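Local coordinates for penicillin binding protein 2X (Streptococcus thermophilus, PDB 5U47) that probably cross-links peptidoglycan strands as a transpeptidase of the cell-division machinery, and is the kind of enzyme that beta-lactams inactivate by acylating an active-site serine, at residues Phe149-Leu154 with Arg264-Ser269; Val42-Ser47 with Arg142-Gly147; Ala224-Phe229 with Ile258-Gln263; Asn284-Ala289 with Thr384-Val389; Gly243-Ala248 with Thr546-Lys551. The protein carries 1 engineered substitution. All coordinates share one frame; numbering follows the deposited sequence.

Contact 1 of 5, residues Phe149-Leu154 with Arg264-Ser269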
# COMPACT_ATOMS: atom_id res chain seq x y z
N PHE A 149 -3.68 -8.21 -11.26
CA PHE A 149 -4.31 -6.96 -10.85
C PHE A 149 -3.81 -6.62 -9.46
O PHE A 149 -4.15 -7.30 -8.50
CB PHE A 149 -5.84 -7.21 -10.84
CG PHE A 149 -6.68 -6.04 -10.37
CD1 PHE A 149 -6.80 -5.75 -9.02
CD2 PHE A 149 -7.43 -5.30 -11.28
CE1 PHE A 149 -7.60 -4.69 -8.59
CE2 PHE A 149 -8.24 -4.26 -10.86
CZ PHE A 149 -8.33 -3.96 -9.51
N ALA A 150 -2.98 -5.57 -9.36
CA ALA A 150 -2.39 -5.12 -8.07
C ALA A 150 -1.99 -6.30 -7.22
O ALA A 150 -2.21 -6.31 -6.01
CB ALA A 150 -3.39 -4.28 -7.33
N SER A 151 -1.35 -7.27 -7.84
CA SER A 151 -1.08 -8.53 -7.15
C SER A 151 -0.19 -8.40 -5.94
O SER A 151 -0.54 -8.90 -4.85
CB SER A 151 -0.54 -9.56 -8.14
OG SER A 151 -1.55 -9.89 -9.08
N GLU A 152 0.95 -7.74 -6.10
CA GLU A 152 1.84 -7.54 -4.96
C GLU A 152 1.17 -6.70 -3.85
O GLU A 152 1.37 -6.97 -2.67
CB GLU A 152 3.19 -6.94 -5.40
CG GLU A 152 4.07 -7.94 -6.14
CD GLU A 152 3.66 -8.25 -7.58
OE1 GLU A 152 2.74 -7.59 -8.19
OE2 GLU A 152 4.29 -9.19 -8.12
N PHE A 153 0.36 -5.73 -4.23
CA PHE A 153 -0.36 -4.93 -3.23
C PHE A 153 -1.34 -5.79 -2.39
O PHE A 153 -1.33 -5.74 -1.15
CB PHE A 153 -1.08 -3.80 -3.92
CG PHE A 153 -2.07 -3.08 -3.05
CD1 PHE A 153 -1.65 -2.14 -2.12
CD2 PHE A 153 -3.43 -3.35 -3.18
CE1 PHE A 153 -2.58 -1.47 -1.33
CE2 PHE A 153 -4.37 -2.67 -2.40
CZ PHE A 153 -3.93 -1.73 -1.48
N LEU A 154 -2.15 -6.58 -3.08
CA LEU A 154 -3.15 -7.43 -2.42
C LEU A 154 -2.52 -8.52 -1.57
O LEU A 154 -2.97 -8.78 -0.47
CB LEU A 154 -4.09 -8.08 -3.43
CG LEU A 154 -5.01 -7.16 -4.21
CD1 LEU A 154 -5.74 -7.93 -5.30
CD2 LEU A 154 -5.99 -6.48 -3.27
N ARG A 264 6.26 -4.46 -11.63
CA ARG A 264 6.67 -5.46 -12.56
C ARG A 264 8.07 -5.92 -12.13
O ARG A 264 8.84 -5.11 -11.64
CB ARG A 264 6.69 -4.91 -13.99
CG ARG A 264 5.30 -4.58 -14.56
CD ARG A 264 4.52 -5.86 -14.81
NE ARG A 264 3.19 -5.64 -15.39
CZ ARG A 264 2.10 -5.27 -14.70
NH1 ARG A 264 2.15 -5.01 -13.41
NH2 ARG A 264 0.93 -5.12 -15.34
N PRO A 265 8.39 -7.21 -12.27
CA PRO A 265 7.47 -8.24 -12.78
C PRO A 265 6.38 -8.55 -11.78
O PRO A 265 6.53 -8.24 -10.60
CB PRO A 265 8.40 -9.47 -12.96
CG PRO A 265 9.49 -9.23 -11.99
CD PRO A 265 9.74 -7.75 -12.05
N THR A 266 5.30 -9.16 -12.25
CA THR A 266 4.16 -9.45 -11.39
C THR A 266 3.71 -10.87 -11.58
O THR A 266 4.41 -11.67 -12.22
CB THR A 266 3.01 -8.44 -11.67
OG1 THR A 266 1.98 -8.54 -10.65
CG2 THR A 266 2.42 -8.66 -13.06
N TYR A 267 2.57 -11.21 -10.99
CA TYR A 267 1.97 -12.53 -11.12
C TYR A 267 0.44 -12.46 -11.12
O TYR A 267 -0.16 -11.45 -10.71
CB TYR A 267 2.44 -13.46 -9.97
CG TYR A 267 1.99 -13.05 -8.58
CD1 TYR A 267 2.71 -12.13 -7.83
CD2 TYR A 267 0.85 -13.62 -7.99
CE1 TYR A 267 2.30 -11.75 -6.55
CE2 TYR A 267 0.44 -13.26 -6.71
CZ TYR A 267 1.18 -12.33 -5.99
OH TYR A 267 0.78 -11.96 -4.72
N ASN A 268 -0.18 -13.53 -11.58
CA ASN A 268 -1.65 -13.66 -11.53
C ASN A 268 -2.01 -14.06 -10.10
O ASN A 268 -1.60 -15.13 -9.63
CB ASN A 268 -2.13 -14.70 -12.52
CG ASN A 268 -3.64 -14.81 -12.57
OD1 ASN A 268 -4.31 -14.93 -11.53
ND2 ASN A 268 -4.19 -14.78 -13.78
N SER A 269 -2.77 -13.21 -9.40
CA SER A 269 -3.14 -13.48 -8.00
C SER A 269 -3.98 -14.73 -7.75
O SER A 269 -3.91 -15.33 -6.65
CB SER A 269 -3.85 -12.27 -7.37
OG SER A 269 -2.95 -11.18 -7.22
O HOH W 1 -0.10 -6.88 -10.81
O HOH W 2 -1.90 -11.88 -4.80
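The short helix 151-154, in the dimerisation-domain part of the chain, meets the loop after strand 258-264 of the transpeptidase domain through Ser-151 and Glu-152. Two hydrogen bonds define the join. Ser-151 OG donates to the backbone O of Tyr-267 at 2.7 Å, and Glu-152 OE1 accepts through its syn lone pair from Thr-266 OG1, at 2.7 Å. The Glu-152 chain bends at chi2 (75°), which turns its carboxylate back toward the loop. Its second oxygen, OE2, lies near the plane of the Tyr-267 ring at the edge, 3.4 Å from CD1, and is also hydrogen-bonded to Tyr-280 OH. Carboxylate and ring planes are 77° apart. Over one face of the same ring sits Ser-151 CB, 3.9 Å from the centroid and 10° off the normal, a CH-pi contact. One water links Ser-151 N, at 3.2 Å, to Thr-266 OG1; another joins Ser-151 O, Tyr-267 OH and Ser-269 OG. Since Ala-150 holds the N-cap position, the water on Ser-151 N serves an early amide of the helix. The whole is a polar, partly buried domain junction, in which a helix N-terminus is set against an irregular loop.

Contact 2 of 5, residues Val42-Ser47 with Arg142-Gly147; sequences VLAEDS and RMYPNG
Asp-46 and Arg-142 lie opposite one another in a non-hydrogen-bonded antiparallel pair and send their side chains to the same face of the sheet, where they form a salt bridge with NH1 3.0 Å from OD1. The groups are steeply inclined, their carboxylate and guanidinium planes 73° apart, and NH1 meets OD1 from 43° out of the carboxylate plane. A bend at chi2 (69°) brings the arginine chain round, so that one guanidinium face lies over the backbone at Ala-44 O and Glu-45 N. Beyond the pair, Arg-142 NE binds Glu-177, NH1 also reaches Gly-33 O, and Asp-46 OD2 accepts from Arg-32 N. Next along, Ala-44 CB comes obliquely against the Tyr-144 ring, 3.5 Å from CE2. Val-42 and Pro-145 cross at about a right angle, CG1 to CG at 3.9 Å. Glu-45 and Met-143 project together from the other face, and their backbones pair reciprocally: Glu-45 N to Met-143 O at 3.0 Å and Met-143 N to Glu-45 O at 2.8 Å. Past Tyr-144 a type I turn carries the chain away; there Asn-146 ND2 gives Val-42 O a weak bond, and a water joins Leu-43 O to Asn-146 N. Chemically, the charge of Arg-142 is balanced by Asp-46 and Glu-177, and its several bonds probably restrict the rotation of the guanidinium group.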
# COMPACT_ATOMS: atom_id res chain seq x y z
N VAL A 42 -15.26 -6.73 -6.25
CA VAL A 42 -14.54 -7.77 -5.49
C VAL A 42 -13.11 -7.95 -5.98
O VAL A 42 -12.88 -8.11 -7.19
CB VAL A 42 -15.29 -9.11 -5.53
CG1 VAL A 42 -14.50 -10.22 -4.82
CG2 VAL A 42 -16.67 -8.98 -4.90
N LEU A 43 -12.15 -7.86 -5.05
CA LEU A 43 -10.73 -8.08 -5.34
C LEU A 43 -10.22 -9.40 -4.78
O LEU A 43 -9.36 -10.05 -5.40
CB LEU A 43 -9.85 -6.94 -4.82
CG LEU A 43 -10.23 -5.53 -5.25
CD1 LEU A 43 -9.22 -4.51 -4.73
CD2 LEU A 43 -10.41 -5.42 -6.76
N ALA A 44 -10.74 -9.79 -3.61
CA ALA A 44 -10.41 -11.06 -2.97
C ALA A 44 -11.59 -11.49 -2.09
O ALA A 44 -12.10 -10.70 -1.29
CB ALA A 44 -9.14 -10.95 -2.11
N GLU A 45 -12.00 -12.74 -2.23
CA GLU A 45 -13.10 -13.26 -1.45
C GLU A 45 -12.97 -14.75 -1.26
O GLU A 45 -12.31 -15.44 -2.05
CB GLU A 45 -14.46 -12.94 -2.09
CG GLU A 45 -14.71 -13.61 -3.44
CD GLU A 45 -16.15 -13.42 -3.97
OE1 GLU A 45 -17.00 -12.84 -3.26
OE2 GLU A 45 -16.42 -13.84 -5.11
N ASP A 46 -13.61 -15.23 -0.20
CA ASP A 46 -13.64 -16.66 0.11
C ASP A 46 -14.53 -17.40 -0.87
O ASP A 46 -15.53 -16.87 -1.33
CB ASP A 46 -14.16 -16.93 1.53
CG ASP A 46 -13.13 -16.67 2.60
OD1 ASP A 46 -12.06 -16.11 2.27
OD2 ASP A 46 -13.38 -17.05 3.80
N SER A 47 -14.14 -18.64 -1.16
CA SER A 47 -14.88 -19.55 -2.00
C SER A 47 -14.87 -20.93 -1.33
O SER A 47 -13.80 -21.47 -1.01
CB SER A 47 -14.24 -19.62 -3.38
OG SER A 47 -14.78 -20.64 -4.17
N ARG A 142 -9.17 -18.92 -1.33
CA ARG A 142 -9.27 -17.49 -1.55
C ARG A 142 -9.27 -17.26 -3.06
O ARG A 142 -8.39 -17.75 -3.75
CB ARG A 142 -8.09 -16.79 -0.91
CG ARG A 142 -8.19 -15.29 -0.77
CD ARG A 142 -9.25 -14.89 0.27
NE ARG A 142 -9.06 -13.52 0.72
CZ ARG A 142 -9.96 -12.80 1.38
NH1 ARG A 142 -11.18 -13.29 1.69
NH2 ARG A 142 -9.65 -11.58 1.76
N MET A 143 -10.27 -16.54 -3.56
CA MET A 143 -10.43 -16.25 -4.99
C MET A 143 -10.03 -14.79 -5.28
O MET A 143 -10.43 -13.89 -4.54
CB MET A 143 -11.89 -16.50 -5.40
CG MET A 143 -12.22 -16.13 -6.83
SD MET A 143 -13.97 -16.28 -7.23
CE MET A 143 -13.94 -15.57 -8.88
N TYR A 144 -9.29 -14.56 -6.37
CA TYR A 144 -8.82 -13.22 -6.77
C TYR A 144 -9.34 -13.05 -8.20
O TYR A 144 -8.62 -13.35 -9.17
CB TYR A 144 -7.28 -13.15 -6.68
CG TYR A 144 -6.75 -13.30 -5.27
CD1 TYR A 144 -6.48 -14.56 -4.74
CD2 TYR A 144 -6.55 -12.18 -4.45
CE1 TYR A 144 -6.00 -14.70 -3.44
CE2 TYR A 144 -6.07 -12.31 -3.16
CZ TYR A 144 -5.79 -13.57 -2.66
OH TYR A 144 -5.34 -13.68 -1.35
N PRO A 145 -10.58 -12.57 -8.34
CA PRO A 145 -11.28 -12.57 -9.64
C PRO A 145 -10.65 -11.79 -10.78
O PRO A 145 -10.92 -12.11 -11.96
CB PRO A 145 -12.64 -11.93 -9.32
CG PRO A 145 -12.77 -11.97 -7.84
CD PRO A 145 -11.40 -11.95 -7.29
N ASN A 146 -9.85 -10.78 -10.45
CA ASN A 146 -9.22 -9.94 -11.46
C ASN A 146 -7.88 -10.47 -12.00
O ASN A 146 -7.28 -9.84 -12.86
CB ASN A 146 -9.06 -8.52 -10.92
CG ASN A 146 -10.40 -7.89 -10.56
OD1 ASN A 146 -11.15 -7.48 -11.44
ND2 ASN A 146 -10.69 -7.84 -9.29
N GLY A 147 -7.43 -11.64 -11.53
CA GLY A 147 -6.18 -12.23 -12.04
C GLY A 147 -4.94 -11.36 -11.76
O GLY A 147 -4.60 -11.11 -10.59
O HOH W 3 -8.65 -9.75 -7.92

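Contact 3 of 5, residues Ala224-Phe229 with Ile258-Gln263; sequences APLQTF and ILATTQ
The side-chain amide of Gln-227 is the flat group of this contact, and it is pinned to the backbone of Thr-261. Ala-150 CB lies over one face, 3.8 Å from Gln-227 CD; on the opposite side Ala-260 CB stands over the oxygen end, 3.5 Å from OE1. At the rim of the amide both polar atoms are engaged. OE1 accepts from Thr-261 N at 2.8 Å, the donor only slightly tilted from the plane of the amide carbonyl, while NE2 gives a hydrogen to Thr-261 O at 2.8 Å. That second bond approaches from well above the backbone carbonyl plane, 60° out of it. NE2 is also hydrogen-bonded to Glu-231 OE2, so three bonds fix the rotation of the buried amide. CG stands anti to the backbone N and the chain folds at chi2 (76°), which aims the group at the strand. Apolar packing completes the contact: Leu-226 CD2 rests 4.0 Å from Leu-259 CB and 4.0 Å from Ala-260 CB. These two strand residues form a classic beta bulge opposite Val-250. The helical segment runs nearly alongside the strand, with axes 7.2 Å apart at closest and 27° between their directions. Helix 224-241 thus lies against the outermost strand of the five-stranded sheet, while helix 558-572 reaches Leu-226 and Phe-229 through Val-565.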
# COMPACT_ATOMS: atom_id res chain seq x y z
N ALA A 224 -10.89 -0.16 -9.53
CA ALA A 224 -10.67 -1.30 -10.43
C ALA A 224 -10.54 -0.93 -11.91
O ALA A 224 -9.62 -1.44 -12.57
CB ALA A 224 -11.70 -2.41 -10.21
N PRO A 225 -11.42 -0.04 -12.44
CA PRO A 225 -11.27 0.35 -13.85
C PRO A 225 -9.92 0.99 -14.15
O PRO A 225 -9.27 0.65 -15.16
CB PRO A 225 -12.41 1.38 -14.06
CG PRO A 225 -13.41 1.07 -12.99
CD PRO A 225 -12.65 0.50 -11.84
N LEU A 226 -9.50 1.92 -13.30
CA LEU A 226 -8.22 2.59 -13.50
C LEU A 226 -7.08 1.60 -13.36
O LEU A 226 -6.13 1.61 -14.15
CB LEU A 226 -8.02 3.73 -12.51
CG LEU A 226 -6.75 4.55 -12.71
CD1 LEU A 226 -6.81 5.24 -14.06
CD2 LEU A 226 -6.58 5.57 -11.60
N GLN A 227 -7.16 0.76 -12.34
CA GLN A 227 -6.12 -0.25 -12.09
C GLN A 227 -5.96 -1.19 -13.28
O GLN A 227 -4.85 -1.48 -13.69
CB GLN A 227 -6.45 -1.06 -10.84
CG GLN A 227 -5.41 -2.13 -10.49
CD GLN A 227 -4.14 -1.56 -9.86
OE1 GLN A 227 -4.20 -0.69 -8.98
NE2 GLN A 227 -3.00 -2.11 -10.25
N THR A 228 -7.09 -1.66 -13.83
CA THR A 228 -7.09 -2.56 -15.00
C THR A 228 -6.40 -1.91 -16.18
O THR A 228 -5.57 -2.51 -16.85
CB THR A 228 -8.55 -3.00 -15.36
OG1 THR A 228 -9.08 -3.73 -14.25
CG2 THR A 228 -8.60 -3.91 -16.59
N PHE A 229 -6.70 -0.63 -16.37
CA PHE A 229 -6.10 0.14 -17.44
C PHE A 229 -4.60 0.32 -17.20
O PHE A 229 -3.81 0.20 -18.14
CB PHE A 229 -6.83 1.48 -17.53
CG PHE A 229 -6.48 2.27 -18.73
CD1 PHE A 229 -7.20 2.11 -19.90
CD2 PHE A 229 -5.47 3.19 -18.68
CE1 PHE A 229 -6.88 2.86 -21.01
CE2 PHE A 229 -5.14 3.93 -19.78
CZ PHE A 229 -5.84 3.77 -20.96
N ILE A 258 -4.60 6.18 -2.61
CA ILE A 258 -3.93 5.43 -3.68
C ILE A 258 -5.01 4.82 -4.59
O ILE A 258 -5.70 3.89 -4.20
CB ILE A 258 -2.98 4.37 -3.12
CG1 ILE A 258 -1.85 5.08 -2.33
CG2 ILE A 258 -2.41 3.50 -4.23
CD1 ILE A 258 -1.02 4.17 -1.45
N LEU A 259 -5.12 5.34 -5.81
CA LEU A 259 -6.16 4.94 -6.76
C LEU A 259 -5.75 3.78 -7.64
O LEU A 259 -6.61 3.04 -8.12
CB LEU A 259 -6.56 6.13 -7.62
CG LEU A 259 -7.07 7.34 -6.82
CD1 LEU A 259 -7.39 8.53 -7.71
CD2 LEU A 259 -8.30 6.95 -6.04
N ALA A 260 -4.46 3.62 -7.86
CA ALA A 260 -3.97 2.48 -8.60
C ALA A 260 -2.50 2.28 -8.30
O ALA A 260 -1.76 3.24 -8.12
CB ALA A 260 -4.19 2.67 -10.09
N THR A 261 -2.07 1.03 -8.21
CA THR A 261 -0.66 0.78 -7.93
C THR A 261 -0.25 -0.57 -8.48
O THR A 261 -0.97 -1.54 -8.34
CB THR A 261 -0.35 0.89 -6.42
OG1 THR A 261 1.06 0.83 -6.21
CG2 THR A 261 -1.06 -0.16 -5.59
N THR A 262 0.90 -0.62 -9.13
CA THR A 262 1.37 -1.87 -9.67
C THR A 262 2.89 -1.91 -9.76
O THR A 262 3.58 -0.87 -9.68
CB THR A 262 0.73 -2.15 -11.06
OG1 THR A 262 0.77 -3.57 -11.33
CG2 THR A 262 1.42 -1.36 -12.16
N GLN A 263 3.41 -3.12 -9.92
CA GLN A 263 4.83 -3.30 -10.11
C GLN A 263 5.06 -4.43 -11.06
O GLN A 263 4.17 -5.24 -11.28
CB GLN A 263 5.54 -3.58 -8.79
CG GLN A 263 5.36 -4.97 -8.21
CD GLN A 263 6.07 -5.09 -6.87
OE1 GLN A 263 5.80 -4.32 -5.94
NE2 GLN A 263 6.99 -6.03 -6.77

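Contact 4 of 5, residues Asn284-Ala289 with Thr384-Val389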
# COMPACT_ATOMS: atom_id res chain seq x y z
N ASN A 284 8.46 -5.81 -2.37
CA ASN A 284 7.34 -4.91 -2.66
C ASN A 284 7.89 -3.53 -3.00
O ASN A 284 8.57 -2.90 -2.18
CB ASN A 284 6.36 -4.87 -1.49
CG ASN A 284 5.08 -4.12 -1.83
OD1 ASN A 284 5.10 -2.90 -2.05
ND2 ASN A 284 3.96 -4.84 -1.88
N ARG A 285 7.60 -3.06 -4.21
CA ARG A 285 8.14 -1.79 -4.64
C ARG A 285 7.45 -0.56 -4.10
O ARG A 285 7.98 0.52 -4.26
CB ARG A 285 8.15 -1.66 -6.15
CG ARG A 285 8.73 -2.86 -6.85
CD ARG A 285 9.69 -2.42 -7.94
NE ARG A 285 11.01 -2.27 -7.34
CZ ARG A 285 11.84 -3.27 -7.08
NH1 ARG A 285 11.49 -4.52 -7.36
NH2 ARG A 285 13.01 -3.03 -6.53
N LEU A 286 6.28 -0.72 -3.49
CA LEU A 286 5.60 0.43 -2.92
C LEU A 286 6.21 0.82 -1.57
O LEU A 286 6.41 2.00 -1.30
CB LEU A 286 4.10 0.17 -2.76
CG LEU A 286 3.26 1.30 -2.16
CD1 LEU A 286 3.39 2.60 -2.96
CD2 LEU A 286 1.83 0.88 -2.05
N TYR A 287 6.49 -0.16 -0.71
CA TYR A 287 6.95 0.17 0.64
C TYR A 287 8.12 -0.60 1.24
O TYR A 287 8.53 -0.28 2.36
CB TYR A 287 5.74 0.08 1.62
CG TYR A 287 5.07 -1.25 1.60
CD1 TYR A 287 5.55 -2.30 2.37
CD2 TYR A 287 3.97 -1.48 0.78
CE1 TYR A 287 4.94 -3.55 2.34
CE2 TYR A 287 3.37 -2.71 0.74
CZ TYR A 287 3.86 -3.75 1.54
OH TYR A 287 3.27 -4.98 1.48
N GLU A 288 8.66 -1.58 0.53
CA GLU A 288 9.80 -2.36 1.04
C GLU A 288 11.10 -1.96 0.40
O GLU A 288 12.10 -1.73 1.10
CB GLU A 288 9.58 -3.86 0.84
CG GLU A 288 8.46 -4.42 1.67
CD GLU A 288 8.33 -5.92 1.54
OE1 GLU A 288 8.84 -6.47 0.53
OE2 GLU A 288 7.71 -6.54 2.44
N ALA A 289 11.11 -1.89 -0.93
CA ALA A 289 12.33 -1.54 -1.67
C ALA A 289 12.88 -0.16 -1.26
O ALA A 289 12.13 0.80 -1.17
CB ALA A 289 12.05 -1.53 -3.17
N THR A 384 6.36 5.76 6.70
CA THR A 384 5.03 6.37 6.68
C THR A 384 4.11 5.74 7.74
O THR A 384 3.23 6.41 8.29
CB THR A 384 4.37 6.27 5.29
OG1 THR A 384 4.00 4.91 4.99
CG2 THR A 384 5.30 6.82 4.20
N ARG A 385 4.32 4.46 8.03
CA ARG A 385 3.46 3.69 8.94
C ARG A 385 2.01 3.78 8.44
O ARG A 385 1.08 3.89 9.22
CB ARG A 385 3.58 4.19 10.37
CG ARG A 385 5.02 4.37 10.80
CD ARG A 385 5.11 4.57 12.28
NE ARG A 385 6.50 4.80 12.70
CZ ARG A 385 7.05 5.97 13.03
NH1 ARG A 385 6.34 7.10 13.05
NH2 ARG A 385 8.32 5.99 13.39
N PHE A 386 1.85 3.68 7.11
CA PHE A 386 0.56 3.86 6.49
C PHE A 386 -0.40 2.67 6.60
O PHE A 386 -1.56 2.81 6.21
CB PHE A 386 0.67 4.41 5.05
CG PHE A 386 1.03 3.41 3.99
CD1 PHE A 386 1.99 2.43 4.18
CD2 PHE A 386 0.48 3.56 2.70
CE1 PHE A 386 2.35 1.59 3.15
CE2 PHE A 386 0.82 2.70 1.67
CZ PHE A 386 1.76 1.71 1.91
N GLY A 387 0.06 1.55 7.13
CA GLY A 387 -0.79 0.41 7.38
C GLY A 387 -0.23 -0.93 6.99
O GLY A 387 -0.74 -1.94 7.43
N MET A 388 0.81 -0.95 6.17
CA MET A 388 1.37 -2.22 5.74
C MET A 388 2.44 -2.71 6.70
O MET A 388 3.13 -1.89 7.33
CB MET A 388 2.02 -2.09 4.36
CG MET A 388 1.06 -1.82 3.24
SD MET A 388 -0.05 -3.19 2.86
CE MET A 388 -0.82 -2.58 1.36
N VAL A 389 2.57 -4.02 6.85
CA VAL A 389 3.64 -4.57 7.68
C VAL A 389 4.85 -4.81 6.76
O VAL A 389 4.69 -5.06 5.57
CB VAL A 389 3.24 -5.86 8.42
CG1 VAL A 389 2.05 -5.59 9.33
CG2 VAL A 389 2.94 -6.99 7.44
O HOH W 4 2.71 -6.04 3.90
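Ring-face contacts dominate between Tyr-287 and Met-388. Met-388 CB lies 3.7 Å from the Tyr-287 centroid and 10° off the normal, a CH-pi contact, and CG follows at 3.5 Å from CE2. The Met-388 chain bends at chi2 (-68°), and with CB and CG over the ring the sulfur stands obliquely to it, SD 4.7 Å from the centroid of the Tyr-287 ring, in a Met-aromatic contact. Asn-284 CB lies on the opposite face, offset toward the rim, so the tyrosine ring is sandwiched. Apolar packing adds Phe-386: its CZ meets Leu-286 CD2 at 4.0 Å, near the phenylalanine plane, and its CE1 meets Tyr-287 CB at 4.0 Å. Polar linkage is indirect, through a water 2.7 Å from Tyr-287 OH that donates to Val-389 O. Within 284-289 the turn is held by Asn-284 OD1, which accepts from Leu-286 N at 2.9 Å. Farther out, Phe-386 stacks edge-to-face with Phe-437, and Leu-286 packs on helix 416-427. This is a buried aromatic-methionine join of two irregular loops in the transpeptidase domain, one of them shaped by an Asx turn.

Contact 5 of 5, residues Gly243-Ala248 with Thr546-Lys551; sequences GINASA and TVQEPK
Gln-548 crosses Asn-245 and Ile-244 at a slant, its CG anti to the backbone N (chi1 -177°) and its chain extended beyond. CB lies 3.4 Å from Asn-245 OD1; CG passes 4.0 Å from Ile-244 CD1. At the tip, OE1 accepts from Asn-245 ND2 at 3.0 Å. The amide planes are 84° apart, and the donor stands 58° above the plane of the acceptor carbonyl. NE2 turns to its neighbour, donating to Glu-549 OE2 at 3.0 Å, and that oxygen is in turn salt-bridged to Lys-520. Two residues along the strands, the hydroxyls of Ser-247 OG and Thr-546 OG1 are hydrogen-bonded at 2.6 Å, and a water bridges Thr-546 OG1 to Asn-245 OD1. The backbones of Ser-247 and Thr-546 form a reciprocal pair, N to O in both directions. Ala-246 and Val-547 turn to the face packed by helix 224-241. The pairing of 245-252 with 541-548 joins the strands that come first and last along the chain, neighbours inside the five-stranded antiparallel sheet of the penicillin-binding transpeptidase fold.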
# COMPACT_ATOMS: atom_id res chain seq x y z
N GLY A 243 13.07 -3.51 -18.63
CA GLY A 243 13.74 -3.24 -17.38
C GLY A 243 13.64 -4.46 -16.48
O GLY A 243 12.78 -5.33 -16.68
N ILE A 244 14.53 -4.53 -15.48
CA ILE A 244 14.51 -5.63 -14.53
C ILE A 244 13.34 -5.49 -13.55
O ILE A 244 12.87 -6.48 -13.02
CB ILE A 244 15.86 -5.81 -13.80
CG1 ILE A 244 16.18 -4.64 -12.86
CG2 ILE A 244 16.98 -5.97 -14.84
CD1 ILE A 244 17.41 -4.88 -12.01
N ASN A 245 12.89 -4.26 -13.32
CA ASN A 245 11.71 -4.02 -12.49
C ASN A 245 11.12 -2.66 -12.80
O ASN A 245 11.73 -1.86 -13.49
CB ASN A 245 11.98 -4.22 -10.98
CG ASN A 245 12.86 -3.16 -10.38
OD1 ASN A 245 12.55 -1.97 -10.45
ND2 ASN A 245 13.97 -3.58 -9.76
N ALA A 246 9.89 -2.43 -12.35
CA ALA A 246 9.25 -1.15 -12.58
C ALA A 246 8.09 -1.01 -11.62
O ALA A 246 7.62 -2.00 -11.04
CB ALA A 246 8.76 -1.03 -14.03
N SER A 247 7.63 0.23 -11.44
CA SER A 247 6.50 0.51 -10.59
C SER A 247 5.75 1.71 -11.14
O SER A 247 6.31 2.54 -11.84
CB SER A 247 6.95 0.79 -9.17
OG SER A 247 7.67 2.01 -9.13
N ALA A 248 4.48 1.79 -10.79
CA ALA A 248 3.61 2.91 -11.16
C ALA A 248 2.50 3.03 -10.15
O ALA A 248 1.85 2.01 -9.82
CB ALA A 248 3.03 2.70 -12.52
N THR A 546 8.55 4.36 -12.15
CA THR A 546 9.96 4.03 -12.09
C THR A 546 10.23 2.76 -12.91
O THR A 546 9.36 1.93 -13.07
CB THR A 546 10.47 3.76 -10.65
OG1 THR A 546 10.04 2.46 -10.21
CG2 THR A 546 9.99 4.84 -9.65
N VAL A 547 11.44 2.66 -13.45
CA VAL A 547 11.91 1.49 -14.16
C VAL A 547 13.42 1.41 -13.89
O VAL A 547 14.15 2.41 -14.05
CB VAL A 547 11.61 1.52 -15.69
CG1 VAL A 547 12.21 2.73 -16.36
CG2 VAL A 547 12.11 0.24 -16.35
N GLN A 548 13.87 0.24 -13.44
CA GLN A 548 15.26 0.01 -13.13
C GLN A 548 15.94 -0.76 -14.26
O GLN A 548 15.43 -1.78 -14.74
CB GLN A 548 15.42 -0.73 -11.80
CG GLN A 548 16.87 -0.92 -11.38
CD GLN A 548 17.06 -1.50 -9.99
OE1 GLN A 548 16.14 -1.55 -9.20
NE2 GLN A 548 18.27 -1.96 -9.70
N GLU A 549 17.11 -0.25 -14.66
CA GLU A 549 17.97 -0.85 -15.67
C GLU A 549 17.25 -1.29 -16.95
O GLU A 549 17.27 -2.46 -17.32
CB GLU A 549 18.75 -2.01 -15.06
CG GLU A 549 19.65 -1.57 -13.92
CD GLU A 549 20.25 -2.72 -13.14
OE1 GLU A 549 20.77 -3.66 -13.77
OE2 GLU A 549 20.22 -2.68 -11.89
N PRO A 550 16.61 -0.33 -17.63
CA PRO A 550 15.98 -0.63 -18.90
C PRO A 550 17.03 -0.98 -19.96
O PRO A 550 18.02 -0.26 -20.08
CB PRO A 550 15.29 0.68 -19.26
CG PRO A 550 16.09 1.74 -18.59
CD PRO A 550 16.53 1.11 -17.30
N LYS A 551 16.85 -2.10 -20.67
CA LYS A 551 17.76 -2.49 -21.76
C LYS A 551 17.74 -1.43 -22.85
O LYS A 551 18.78 -1.11 -23.42
CB LYS A 551 17.36 -3.81 -22.43
CG LYS A 551 18.09 -5.06 -21.95
CD LYS A 551 17.72 -5.46 -20.55
CE LYS A 551 18.44 -6.75 -20.16
NZ LYS A 551 18.19 -7.11 -18.74
O HOH W 5 11.74 0.48 -9.76

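From the N terminus, contact 2 closes first, bringing 142-147 back to 42-47 in the sheet of the dimerisation region. Contact 1 opens just after it and ends at 264-269, tying that region to the transpeptidase domain; the two touch where Ser-269 N probably bonds to Gly-147 O. Contact 3 is nested inside contact 1, laying helix 224-241 on strand 258-264, an outer strand of the transpeptidase sheet. Contact 5 starts at 243-248, between the segments of contacts 1 and 3, and crosses both, its second segment lying on strand 541-548, the last of that sheet along the chain. Contact 4, nested in contact 5, joins two loops, and Arg-285 N probably bonds to Gln-263 OE1 of contact 3.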